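Local coordinates for protein CAS6A (Thermus thermophilus, PDB 4C97) that probably cleaves CRISPR precursor RNA as a Cas6 endoribonuclease in antiviral defence, at residues G27-L32 with F48-G53; S119-L124 with T176-E181; R145-S150 with S225-K230; R154-G159 with G166-L171; L185-R188 with D192-G195. The protein carries 1 engineered substitution. All coordinates share one frame; numbering follows the deposited sequence. Where two conformers were deposited one is given.

Interaction 1. Residues G27-L32 with F48-G53; sequences GFFYGL and FALGFG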
# COMPACT_ATOMS: atom_id res chain seq x y z
N GLY A 27 -5.11 13.45 -8.61
CA GLY A 27 -4.95 14.48 -9.65
C GLY A 27 -3.67 15.25 -9.50
O GLY A 27 -2.95 15.56 -10.49
N PHE A 28 -3.35 15.55 -8.25
CA PHE A 28 -2.07 16.21 -7.95
C PHE A 28 -0.87 15.35 -8.38
O PHE A 28 0.06 15.81 -9.10
CB PHE A 28 -2.03 16.48 -6.45
CG PHE A 28 -0.70 16.91 -5.96
CD1 PHE A 28 -0.26 18.20 -6.18
CD2 PHE A 28 0.10 16.04 -5.25
CE1 PHE A 28 0.97 18.61 -5.71
CE2 PHE A 28 1.33 16.44 -4.79
CZ PHE A 28 1.76 17.72 -5.02
N PHE A 29 -0.92 14.08 -7.95
CA PHE A 29 0.13 13.15 -8.31
C PHE A 29 0.26 13.00 -9.83
O PHE A 29 1.38 13.07 -10.37
CB PHE A 29 -0.10 11.78 -7.64
CG PHE A 29 0.90 10.76 -8.04
CD1 PHE A 29 2.18 10.81 -7.53
CD2 PHE A 29 0.57 9.76 -8.93
CE1 PHE A 29 3.11 9.88 -7.89
CE2 PHE A 29 1.51 8.82 -9.31
CZ PHE A 29 2.79 8.88 -8.78
N TYR A 30 -0.85 12.87 -10.54
CA TYR A 30 -0.80 12.75 -11.99
C TYR A 30 -0.28 14.03 -12.62
O TYR A 30 0.41 13.99 -13.63
CB TYR A 30 -2.17 12.36 -12.55
CG TYR A 30 -2.54 10.88 -12.40
CD1 TYR A 30 -1.75 10.00 -11.69
CD2 TYR A 30 -3.71 10.38 -12.96
CE1 TYR A 30 -2.10 8.66 -11.57
CE2 TYR A 30 -4.06 9.04 -12.83
CZ TYR A 30 -3.25 8.19 -12.14
OH TYR A 30 -3.62 6.87 -12.03
N GLY A 31 -0.59 15.17 -12.02
CA GLY A 31 0.01 16.43 -12.47
C GLY A 31 1.52 16.41 -12.39
O GLY A 31 2.21 16.84 -13.32
N LEU A 32 2.06 15.95 -11.26
CA LEU A 32 3.52 15.73 -11.20
C LEU A 32 4.03 14.70 -12.22
O LEU A 32 5.09 14.87 -12.84
CB LEU A 32 3.93 15.30 -9.80
CG LEU A 32 3.67 16.31 -8.70
CD1 LEU A 32 4.06 15.72 -7.37
CD2 LEU A 32 4.43 17.60 -8.95
N PHE A 48 3.08 2.69 -8.40
CA PHE A 48 2.91 3.62 -7.31
C PHE A 48 1.62 3.30 -6.57
O PHE A 48 0.82 2.48 -7.03
CB PHE A 48 2.84 5.06 -7.83
CG PHE A 48 1.70 5.31 -8.77
CD1 PHE A 48 0.47 5.71 -8.29
CD2 PHE A 48 1.86 5.12 -10.13
CE1 PHE A 48 -0.60 5.92 -9.17
CE2 PHE A 48 0.81 5.33 -11.00
CZ PHE A 48 -0.42 5.72 -10.51
N ALA A 49 1.45 3.94 -5.43
CA ALA A 49 0.17 3.95 -4.73
C ALA A 49 0.08 5.24 -3.94
O ALA A 49 1.08 5.90 -3.69
CB ALA A 49 0.00 2.73 -3.80
N LEU A 50 -1.14 5.62 -3.58
CA LEU A 50 -1.33 6.85 -2.84
C LEU A 50 -2.13 6.57 -1.59
O LEU A 50 -2.87 5.58 -1.51
CB LEU A 50 -2.03 7.90 -3.70
CG LEU A 50 -1.31 8.26 -5.00
CD1 LEU A 50 -2.19 9.16 -5.85
CD2 LEU A 50 0.02 8.93 -4.69
N GLY A 51 -1.95 7.42 -0.60
CA GLY A 51 -2.72 7.30 0.61
C GLY A 51 -2.82 8.59 1.37
O GLY A 51 -2.19 9.57 1.03
N PHE A 52 -3.63 8.57 2.41
CA PHE A 52 -3.79 9.72 3.25
C PHE A 52 -4.40 9.30 4.56
O PHE A 52 -5.00 8.21 4.68
CB PHE A 52 -4.69 10.78 2.58
CG PHE A 52 -6.05 10.28 2.20
CD1 PHE A 52 -6.25 9.67 0.98
CD2 PHE A 52 -7.13 10.42 3.06
CE1 PHE A 52 -7.50 9.18 0.64
CE2 PHE A 52 -8.37 9.94 2.70
CZ PHE A 52 -8.54 9.31 1.50
N GLY A 53 -4.23 10.15 5.54
CA GLY A 53 -4.77 9.84 6.84
C GLY A 53 -4.58 10.95 7.83
O GLY A 53 -4.29 12.10 7.47
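Phe29 and Phe48 form the tight part of this contact: Phe29 CE2 sits over the centre of one face of the Phe48 ring and comes within 3.4 Å of Phe48 CD1. The rings are oblique, with planes 45° apart and centroids separated by 4.6 Å. Leu50 packs against a face of Phe29, placing its CD2 4.2 Å from the Phe29 ring centroid in a CH-pi contact, while Leu50 CD1 lies 3.8 Å from Phe29 CB. With CG anti to the backbone N (chi1 176°), Phe29 reaches from its helix down to the strand, where Phe48 and Leu50 both point toward it and the intervening Ala49 points away. Val63 of the next strand and Leu74 of helix 68-79 extend this buried apolar layer. The Tyr30 side is looser and partly exposed. Its CE1 meets Phe48 CZ at 3.5 Å, the two ring planes being almost perpendicular, but the centroids are 6.0 Å apart and the area buried by Tyr30 is small. A bound sulfate lies about 6 Å from the Tyr30 side chain. Helix 22-36 thus covers edge strand 48-55 of an antiparallel sheet through an aromatic cluster, consistent with the ferredoxin-like alpha/beta fold of the N-terminal half of Cas6 proteins.

Interaction 2. Residues S119-L124 with T176-E181; sequences SRDLAL and TVRSLE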
# COMPACT_ATOMS: atom_id res chain seq x y z
N SER A 119 8.05 -16.72 8.41
CA SER A 119 7.06 -17.09 9.38
C SER A 119 5.85 -17.62 8.64
O SER A 119 5.55 -17.16 7.55
CB SER A 119 6.65 -15.88 10.23
OG SER A 119 5.57 -16.25 11.08
N ARG A 120 5.19 -18.60 9.24
CA ARG A 120 3.93 -19.13 8.73
C ARG A 120 2.77 -18.17 8.93
O ARG A 120 1.74 -18.31 8.28
CB ARG A 120 3.61 -20.44 9.43
CG ARG A 120 4.62 -21.51 9.14
CD ARG A 120 4.24 -22.82 9.76
NE ARG A 120 4.74 -23.92 8.95
CZ ARG A 120 5.82 -24.66 9.22
NH1 ARG A 120 6.54 -24.44 10.32
NH2 ARG A 120 6.16 -25.63 8.39
N ASP A 121 2.95 -17.19 9.80
CA ASP A 121 1.90 -16.23 10.14
C ASP A 121 2.17 -14.86 9.53
O ASP A 121 3.32 -14.41 9.44
CB ASP A 121 1.79 -16.04 11.64
CG ASP A 121 1.37 -17.29 12.37
OD1 ASP A 121 0.60 -18.09 11.81
OD2 ASP A 121 1.84 -17.46 13.52
N LEU A 122 1.11 -14.20 9.09
CA LEU A 122 1.21 -12.82 8.64
C LEU A 122 0.00 -12.04 9.13
O LEU A 122 -1.14 -12.32 8.75
CB LEU A 122 1.33 -12.73 7.11
CG LEU A 122 1.32 -11.30 6.54
CD1 LEU A 122 2.52 -10.50 7.02
CD2 LEU A 122 1.21 -11.33 5.05
N ALA A 123 0.26 -11.09 10.02
CA ALA A 123 -0.80 -10.22 10.53
C ALA A 123 -0.78 -8.94 9.73
O ALA A 123 0.22 -8.24 9.72
CB ALA A 123 -0.57 -9.92 11.99
N LEU A 124 -1.88 -8.66 9.05
CA LEU A 124 -2.02 -7.42 8.31
C LEU A 124 -3.07 -6.54 8.94
O LEU A 124 -4.13 -7.01 9.37
CB LEU A 124 -2.41 -7.67 6.86
CG LEU A 124 -1.36 -8.30 5.97
CD1 LEU A 124 -1.94 -8.53 4.59
CD2 LEU A 124 -0.12 -7.41 5.90
N THR A 176 -4.64 -19.93 5.17
CA THR A 176 -5.92 -19.80 5.85
C THR A 176 -5.94 -18.53 6.69
O THR A 176 -4.98 -17.74 6.70
CB THR A 176 -6.25 -21.04 6.70
OG1 THR A 176 -7.62 -20.98 7.10
CG2 THR A 176 -5.37 -21.13 7.95
N VAL A 177 -7.04 -18.32 7.38
CA VAL A 177 -7.18 -17.23 8.30
C VAL A 177 -7.25 -17.75 9.71
O VAL A 177 -8.11 -18.56 10.03
CB VAL A 177 -8.42 -16.37 7.98
CG1 VAL A 177 -8.69 -15.40 9.09
CG2 VAL A 177 -8.24 -15.62 6.65
N ARG A 178 -6.35 -17.28 10.56
CA ARG A 178 -6.36 -17.61 11.98
C ARG A 178 -7.30 -16.70 12.76
O ARG A 178 -8.01 -17.15 13.65
CB ARG A 178 -4.95 -17.54 12.58
CG ARG A 178 -4.93 -17.63 14.10
CD ARG A 178 -3.55 -17.32 14.62
NE ARG A 178 -2.63 -18.39 14.29
CZ ARG A 178 -1.31 -18.30 14.37
NH1 ARG A 178 -0.76 -17.16 14.77
NH2 ARG A 178 -0.55 -19.33 14.06
N SER A 179 -7.29 -15.40 12.47
CA SER A 179 -8.21 -14.48 13.11
C SER A 179 -8.56 -13.32 12.19
O SER A 179 -7.80 -12.96 11.28
CB SER A 179 -7.65 -13.94 14.42
OG SER A 179 -6.45 -13.26 14.19
N LEU A 180 -9.72 -12.73 12.46
CA LEU A 180 -10.16 -11.55 11.72
C LEU A 180 -10.97 -10.67 12.63
O LEU A 180 -11.78 -11.17 13.42
CB LEU A 180 -10.98 -11.95 10.51
CG LEU A 180 -11.69 -10.90 9.66
CD1 LEU A 180 -11.80 -11.42 8.23
CD2 LEU A 180 -13.07 -10.52 10.19
N GLU A 181 -10.76 -9.37 12.53
CA GLU A 181 -11.58 -8.42 13.26
C GLU A 181 -11.66 -7.14 12.48
O GLU A 181 -10.65 -6.52 12.18
CB GLU A 181 -11.04 -8.15 14.66
CG GLU A 181 -11.91 -7.19 15.42
CD GLU A 181 -11.58 -7.07 16.89
OE1 GLU A 181 -10.41 -7.31 17.27
OE2 GLU A 181 -12.50 -6.74 17.66
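Asp121 and Arg178 meet as crossed flat groups, their carboxylate and guanidinium planes 76° apart and their side chains at about a right angle. Asp121 OD1 lies over one face of the guanidinium, so this is not the coplanar, two-pronged pairing in which both groups share a plane. The salt bridge is nevertheless close, with Asp121 OD1 2.8 Å from Arg178 NH2. A second approach, Arg178 NH1 to Asp121 OD2 at 2.9 Å, is a weak hydrogen bond because the N-H...O angle is only 134°. Short distances therefore accompany poor alignment, and electrostatic attraction probably contributes more than directional bonding.

The ion pair reaches across strand 199-203, which runs between strands 121-127 and 176-186 in an antiparallel sheet; this explains why the nearest CA atoms, those of Asp121 and Arg178, remain 8.6 Å apart. Arg178, exposed at the surface, stands at a corner of the chain, where Arg178 and Ser179 face Val201 in a classic beta bulge. Its CG is anti to the backbone N, and a bend at chi3 (-70°) turns the guanidinium toward Asp121.

Asp121 OD1 has another partner on the middle strand, a hydrogen bond with His203 ND1, and the Arg178 side chain also touches His203. At the start of the aspartate's strand, Asp121 N donates to Ser119 OG at 3.1 Å, forming an ST turn that holds the preceding backbone.

Interaction 3. Residues R145-S150 with S225-K230; sequences RLVLES and SGVGAK. With SO4 (sulfate ion), chain C.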
# COMPACT_ATOMS: atom_id res chain seq x y z
N ARG A 145 -6.55 -15.62 -0.72
CA ARG A 145 -6.14 -15.69 -2.13
C ARG A 145 -6.18 -14.30 -2.80
O ARG A 145 -5.32 -13.96 -3.64
CB ARG A 145 -6.99 -16.69 -2.89
CG ARG A 145 -8.43 -16.31 -2.92
CD ARG A 145 -9.29 -17.39 -3.52
NE ARG A 145 -10.65 -16.86 -3.65
CZ ARG A 145 -11.10 -16.17 -4.70
NH1 ARG A 145 -10.34 -15.93 -5.77
NH2 ARG A 145 -12.35 -15.72 -4.69
N LEU A 146 -7.14 -13.48 -2.38
CA LEU A 146 -7.29 -12.15 -2.96
C LEU A 146 -6.17 -11.20 -2.51
O LEU A 146 -5.55 -10.50 -3.34
CB LEU A 146 -8.65 -11.56 -2.60
CG LEU A 146 -9.85 -12.28 -3.24
CD1 LEU A 146 -11.15 -11.69 -2.79
CD2 LEU A 146 -9.77 -12.26 -4.77
N VAL A 147 -5.96 -11.14 -1.19
CA VAL A 147 -4.95 -10.30 -0.58
C VAL A 147 -3.56 -10.67 -1.10
O VAL A 147 -2.77 -9.79 -1.62
CB VAL A 147 -5.01 -10.43 0.98
CG1 VAL A 147 -3.80 -9.77 1.65
CG2 VAL A 147 -6.29 -9.85 1.49
N LEU A 148 -3.26 -11.96 -1.00
CA LEU A 148 -1.92 -12.43 -1.34
C LEU A 148 -1.68 -12.38 -2.85
O LEU A 148 -0.54 -12.06 -3.25
CB LEU A 148 -1.63 -13.79 -0.74
CG LEU A 148 -1.69 -13.79 0.79
CD1 LEU A 148 -1.38 -15.20 1.25
CD2 LEU A 148 -0.73 -12.80 1.47
N GLU A 149 -2.69 -12.67 -3.68
CA GLU A 149 -2.48 -12.53 -5.11
C GLU A 149 -2.25 -11.07 -5.47
O GLU A 149 -1.40 -10.77 -6.33
CB GLU A 149 -3.66 -13.08 -5.90
CG GLU A 149 -3.43 -13.16 -7.40
CD GLU A 149 -3.74 -11.88 -8.15
OE1 GLU A 149 -4.42 -10.98 -7.61
OE2 GLU A 149 -3.29 -11.76 -9.32
N SER A 150 -2.99 -10.16 -4.83
CA SER A 150 -2.76 -8.74 -5.11
C SER A 150 -1.33 -8.33 -4.83
O SER A 150 -0.68 -7.70 -5.67
CB SER A 150 -3.70 -7.89 -4.25
OG SER A 150 -3.52 -6.53 -4.54
N SER A 225 2.95 -1.12 -1.35
CA SER A 225 2.03 -1.31 -2.47
C SER A 225 0.56 -1.06 -2.11
O SER A 225 -0.25 -0.64 -2.95
CB SER A 225 2.14 -2.72 -3.03
OG SER A 225 1.80 -3.66 -2.03
N GLY A 226 0.21 -1.36 -0.87
CA GLY A 226 -1.18 -1.48 -0.51
C GLY A 226 -1.76 -2.76 -1.07
O GLY A 226 -1.07 -3.56 -1.71
N VAL A 227 -3.04 -2.96 -0.81
CA VAL A 227 -3.69 -4.22 -1.13
C VAL A 227 -4.96 -3.99 -1.94
O VAL A 227 -5.76 -3.12 -1.61
CB VAL A 227 -4.07 -4.98 0.14
CG1 VAL A 227 -4.86 -6.23 -0.21
CG2 VAL A 227 -2.83 -5.37 0.96
N GLY A 228 -5.15 -4.78 -2.99
CA GLY A 228 -6.38 -4.76 -3.75
C GLY A 228 -6.52 -3.62 -4.73
O GLY A 228 -5.53 -3.10 -5.26
N ALA A 229 -7.76 -3.23 -4.96
CA ALA A 229 -8.10 -2.31 -6.04
C ALA A 229 -8.04 -0.85 -5.61
O ALA A 229 -8.25 -0.51 -4.45
CB ALA A 229 -9.49 -2.63 -6.54
N LYS A 230 -7.78 0.01 -6.59
CA LYS A 230 -7.87 1.46 -6.43
C LYS A 230 -6.93 1.97 -5.35
O LYS A 230 -7.24 2.91 -4.63
CB LYS A 230 -9.32 1.88 -6.22
CG LYS A 230 -10.16 1.30 -7.33
CD LYS A 230 -11.06 2.28 -8.02
CE LYS A 230 -11.80 1.61 -9.17
NZ LYS A 230 -11.10 1.80 -10.47
S SO4 C . -10.23 4.81 -11.90
O1 SO4 C . -10.08 4.71 -10.47
O2 SO4 C . -11.30 3.90 -12.29
O3 SO4 C . -10.56 6.19 -12.24
O4 SO4 C . -8.99 4.47 -12.58
O HOH W 1 -1.12 -4.85 -4.11
O HOH W 2 -4.57 -6.00 -6.93
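Ser150 OG is anti to the backbone N (chi1 -178°), which extends the hydroxyl from its helix toward Gly228; Val147 and Val227 likewise carry CG1 anti to N, and these two methyls meet. The contact joins helix 144-158 to residues 225-230, the end of helix 209-225 and the loop that follows, within the Cas6 family region. This loop is consistent with the glycine-rich loop near the C terminus of Cas6 and other RAMP proteins.

Gly228 N donates to Ser150 OG over 2.8 Å, with an N-H...O angle of 152°. Two waters also use that hydroxyl oxygen. Water 1 is 3.0 Å from Ser150 OG and donates to Gly226 O, while water 2 is hydrogen-bonded to Ser150 OG and makes a weak bond to Gly228 O. One serine oxygen is therefore gripped by the loop directly and connected by water to carbonyls on each side of Val227. Gly226 and Gly228 both have positive phi, consistent with the turn of the loop beside Ser150.

The apolar part is lighter: Val147 CG1 and Val227 CG1 are 4.1 Å apart, and Phe126 and Phe132 from neighbouring strands touch both valines. Farther along the loop, the exposed Lys230 bends at chi2 and chi4 to approach a sulfate ion, probably from the crystallisation liquor, which also binds Arg26. Lys230 NZ makes a weak hydrogen bond to sulfate O1 and a shorter one, 2.8 Å, to sulfate O2.

Interaction 4. Residues R154-G159 with G166-L171; sequences RLEAFG and GVREAL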
# COMPACT_ATOMS: atom_id res chain seq x y z
N ARG A 154 1.92 -7.62 -7.84
CA ARG A 154 2.62 -6.35 -7.91
C ARG A 154 4.09 -6.51 -7.53
O ARG A 154 4.98 -5.85 -8.10
CB ARG A 154 1.91 -5.32 -7.02
CG ARG A 154 0.43 -5.11 -7.40
CD ARG A 154 -0.14 -3.86 -6.77
NE ARG A 154 0.25 -2.69 -7.55
CZ ARG A 154 0.12 -1.43 -7.16
NH1 ARG A 154 -0.40 -1.11 -5.97
NH2 ARG A 154 0.50 -0.49 -7.98
N LEU A 155 4.37 -7.39 -6.58
CA LEU A 155 5.75 -7.65 -6.22
C LEU A 155 6.51 -8.27 -7.39
O LEU A 155 7.69 -7.95 -7.65
CB LEU A 155 5.82 -8.53 -4.98
CG LEU A 155 7.23 -8.96 -4.57
CD1 LEU A 155 8.13 -7.75 -4.30
CD2 LEU A 155 7.14 -9.86 -3.37
N GLU A 156 5.82 -9.14 -8.12
CA GLU A 156 6.39 -9.73 -9.32
C GLU A 156 6.49 -8.72 -10.48
O GLU A 156 7.43 -8.81 -11.28
CB GLU A 156 5.62 -10.99 -9.75
CG GLU A 156 5.83 -12.14 -8.78
CD GLU A 156 5.15 -13.43 -9.22
OE1 GLU A 156 4.27 -13.38 -10.11
OE2 GLU A 156 5.52 -14.50 -8.69
N ALA A 157 5.55 -7.79 -10.58
CA ALA A 157 5.64 -6.73 -11.60
C ALA A 157 6.82 -5.81 -11.39
O ALA A 157 7.49 -5.42 -12.36
CB ALA A 157 4.38 -5.93 -11.65
N PHE A 158 7.05 -5.41 -10.15
CA PHE A 158 8.02 -4.35 -9.90
C PHE A 158 9.35 -4.75 -9.29
O PHE A 158 10.34 -3.99 -9.37
CB PHE A 158 7.35 -3.29 -9.05
CG PHE A 158 6.09 -2.77 -9.66
CD1 PHE A 158 6.09 -2.33 -10.97
CD2 PHE A 158 4.92 -2.75 -8.95
CE1 PHE A 158 4.93 -1.87 -11.55
CE2 PHE A 158 3.76 -2.29 -9.52
CZ PHE A 158 3.77 -1.85 -10.82
N GLY A 159 9.39 -5.94 -8.70
CA GLY A 159 10.60 -6.44 -8.07
C GLY A 159 11.44 -7.34 -8.95
O GLY A 159 11.09 -7.60 -10.10
N GLY A 166 4.90 -23.45 -7.49
CA GLY A 166 4.49 -24.16 -6.29
C GLY A 166 4.37 -23.28 -5.05
O GLY A 166 3.53 -23.54 -4.17
N VAL A 167 5.25 -22.27 -4.95
CA VAL A 167 5.19 -21.29 -3.86
C VAL A 167 3.94 -20.44 -3.98
O VAL A 167 3.19 -20.24 -3.02
CB VAL A 167 6.46 -20.37 -3.81
CG1 VAL A 167 6.28 -19.22 -2.82
CG2 VAL A 167 7.67 -21.20 -3.47
N ARG A 168 3.69 -19.95 -5.19
CA ARG A 168 2.44 -19.25 -5.50
C ARG A 168 1.24 -20.10 -5.11
O ARG A 168 0.31 -19.63 -4.45
CB ARG A 168 2.39 -18.88 -6.99
CG ARG A 168 1.04 -18.39 -7.47
CD ARG A 168 1.06 -18.00 -8.95
NE ARG A 168 1.67 -16.69 -9.17
CZ ARG A 168 0.99 -15.55 -9.34
NH1 ARG A 168 -0.34 -15.53 -9.36
NH2 ARG A 168 1.65 -14.42 -9.53
N GLU A 169 1.26 -21.37 -5.51
CA GLU A 169 0.13 -22.25 -5.26
C GLU A 169 -0.10 -22.39 -3.76
O GLU A 169 -1.25 -22.32 -3.28
CB GLU A 169 0.37 -23.62 -5.91
CG GLU A 169 -0.88 -24.48 -6.03
CD GLU A 169 -1.23 -25.23 -4.76
OE1 GLU A 169 -0.36 -25.40 -3.88
OE2 GLU A 169 -2.40 -25.65 -4.64
N ALA A 170 0.98 -22.60 -3.01
CA ALA A 170 0.85 -22.66 -1.55
C ALA A 170 0.29 -21.36 -0.97
O ALA A 170 -0.63 -21.39 -0.15
CB ALA A 170 2.18 -22.96 -0.93
N LEU A 171 0.84 -20.24 -1.39
CA LEU A 171 0.42 -18.96 -0.82
C LEU A 171 -1.06 -18.72 -1.09
O LEU A 171 -1.81 -18.34 -0.19
CB LEU A 171 1.23 -17.81 -1.39
CG LEU A 171 2.69 -17.75 -0.94
CD1 LEU A 171 3.47 -16.85 -1.85
CD2 LEU A 171 2.81 -17.32 0.53
O HOH W 3 4.43 -16.64 -9.12
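Arg168 NH2 donates to Glu156 OE1 over 2.9 Å, with an N-H...O angle of 144°, in the salt bridge that carries this contact. The oxygen lies at the guanidinium edge and close to its plane, but the carboxylate is turned: NH2 meets OE1 from above the carboxylate plane, 48° out of it, and the two planes differ by 44°. Water 3 accepts from Arg168 NE at 2.8 Å; its approach to Glu156 OE2 is too short to be certain, so a water bridge there is doubtful. Glu156 OE2 also accepts from the backbone N of Ala163, so the carboxylate is tied both to Arg168 and to the connection between the helices.

Glu156 and Arg168 join two consecutive helices, 144-158 and 165-174, across the short connection between them, near the surface. Even the nearest CA atoms, Glu156 and Arg168, are 11.0 Å apart. Glu156 spans its share with a chain extended beyond CG, whereas Arg168 bends at chi3 to present its edge. Direct burial between the segments is small, 67 Å². Farther out, Leu155 packs on Tyr110, Leu113 and Phe221, while Val167 and Ala170 touch Glu210 and Glu211 of helix 209-225, respectively.

Interaction 5. Residues L185-R188 with D192-G195; sequences LPAR and DTAG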
# COMPACT_ATOMS: atom_id res chain seq x y z
N LEU A 185 -16.42 -0.26 5.30
CA LEU A 185 -16.79 1.14 5.26
C LEU A 185 -17.00 1.53 3.80
O LEU A 185 -16.39 0.95 2.90
CB LEU A 185 -15.69 2.03 5.86
CG LEU A 185 -15.33 1.87 7.34
CD1 LEU A 185 -14.16 2.78 7.70
CD2 LEU A 185 -16.53 2.16 8.25
N PRO A 186 -17.88 2.51 3.55
CA PRO A 186 -18.12 2.87 2.15
C PRO A 186 -16.91 3.49 1.48
O PRO A 186 -16.15 4.23 2.09
CB PRO A 186 -19.23 3.92 2.24
CG PRO A 186 -19.94 3.63 3.50
CD PRO A 186 -18.85 3.16 4.45
N ALA A 187 -16.74 3.16 0.21
CA ALA A 187 -15.73 3.78 -0.63
C ALA A 187 -16.44 4.85 -1.42
O ALA A 187 -17.09 4.58 -2.42
CB ALA A 187 -15.13 2.75 -1.55
N ARG A 188 -16.33 6.09 -0.94
CA ARG A 188 -17.24 7.14 -1.37
C ARG A 188 -17.01 7.60 -2.80
O ARG A 188 -17.89 8.22 -3.40
CB ARG A 188 -17.20 8.32 -0.39
CG ARG A 188 -17.79 8.06 1.02
CD ARG A 188 -19.32 7.90 1.05
NE ARG A 188 -19.86 7.94 2.42
CZ ARG A 188 -20.97 7.32 2.82
NH1 ARG A 188 -21.68 6.58 1.98
NH2 ARG A 188 -21.38 7.43 4.08
N ASP A 192 -21.59 1.63 -5.18
CA ASP A 192 -21.98 0.39 -4.50
C ASP A 192 -20.78 -0.41 -4.05
O ASP A 192 -20.72 -1.60 -4.30
CB ASP A 192 -22.84 -0.51 -5.41
CG ASP A 192 -24.14 0.14 -5.85
OD1 ASP A 192 -24.72 0.92 -5.06
OD2 ASP A 192 -24.60 -0.14 -6.98
N THR A 193 -19.82 0.25 -3.42
CA THR A 193 -18.59 -0.39 -3.01
C THR A 193 -18.28 -0.07 -1.56
O THR A 193 -18.32 1.08 -1.16
CB THR A 193 -17.42 0.08 -3.88
OG1 THR A 193 -17.68 -0.26 -5.24
CG2 THR A 193 -16.09 -0.54 -3.44
N ALA A 194 -17.99 -1.11 -0.78
CA ALA A 194 -17.41 -0.93 0.54
C ALA A 194 -16.05 -1.62 0.57
O ALA A 194 -15.72 -2.40 -0.33
CB ALA A 194 -18.31 -1.50 1.62
N GLY A 195 -15.25 -1.27 1.57
CA GLY A 195 -13.97 -1.92 1.77
C GLY A 195 -13.72 -2.25 3.22
O GLY A 195 -14.18 -1.57 4.13
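A beta hairpin formed by strands 176-186 and 194-197 brings Leu185-Arg188 against Asp192-Gly195 near its connecting loop. Its ladder is defined by the antiparallel hydrogen-bonded pair Leu185 with Gly195: Leu185 N donates to Gly195 O and Gly195 N to Leu185 O, each over 2.8 Å and with an N-H...O angle of 162°. Next comes the non-hydrogen-bonded pair Pro186 with Ala194, whose CA atoms are 4.2 Å apart. Proline has no backbone N-H to donate, and it occupies a position where this pairing requires none. A third bond, Ala187 N to Thr193 O at 2.9 Å, is nearly straight at the hydrogen (172°) and continues the connection toward the loop.

Side-chain contact is modest. Ala187 CB comes 3.6 Å from Thr193 O and 3.9 Å from Thr193 CG2, the methyl being placed beside it by a first torsion that sets CG2 anti to the backbone N. Thr193 OG1 is directed to other partners, His138 ND1 and Val191 O. Ala194 CA approaches Leu185 O at 3.2 Å in a CA-H...O contact. Away from the opposing segment, Pro186 CB lies over one face of the Arg188 guanidinium, toward its rim.

Strand 194-197 is outermost in its five-stranded antiparallel sheet, with strand 176-186 between it and strand 199-203. Beside the hairpin end, Phe131 of strand 129-134 touches both Ala187 and Thr193, and His138 belongs to the adjoining strand 137-139.

From the N terminus, interaction 1 closes first, fastening helix 22-36 to an edge strand of the first sheet before any other contact opens. Interaction 2 then links residues 119-124 to 176-181 across the second sheet and encloses interaction 4, the helix pair 154-159 with 166-171. Interaction 3 opens inside that loop at 145-150 but closes only at 225-230, so it crosses interaction 2 and encloses both interaction 4 and the hairpin of interaction 5. Interactions 3 and 4 share helix 144-158; interactions 2 and 5 share strand 176-186. In the conformer given, Arg154 probably donates to Phe48 O, linking helix 144-158 to strand 48-55 of the first sheet.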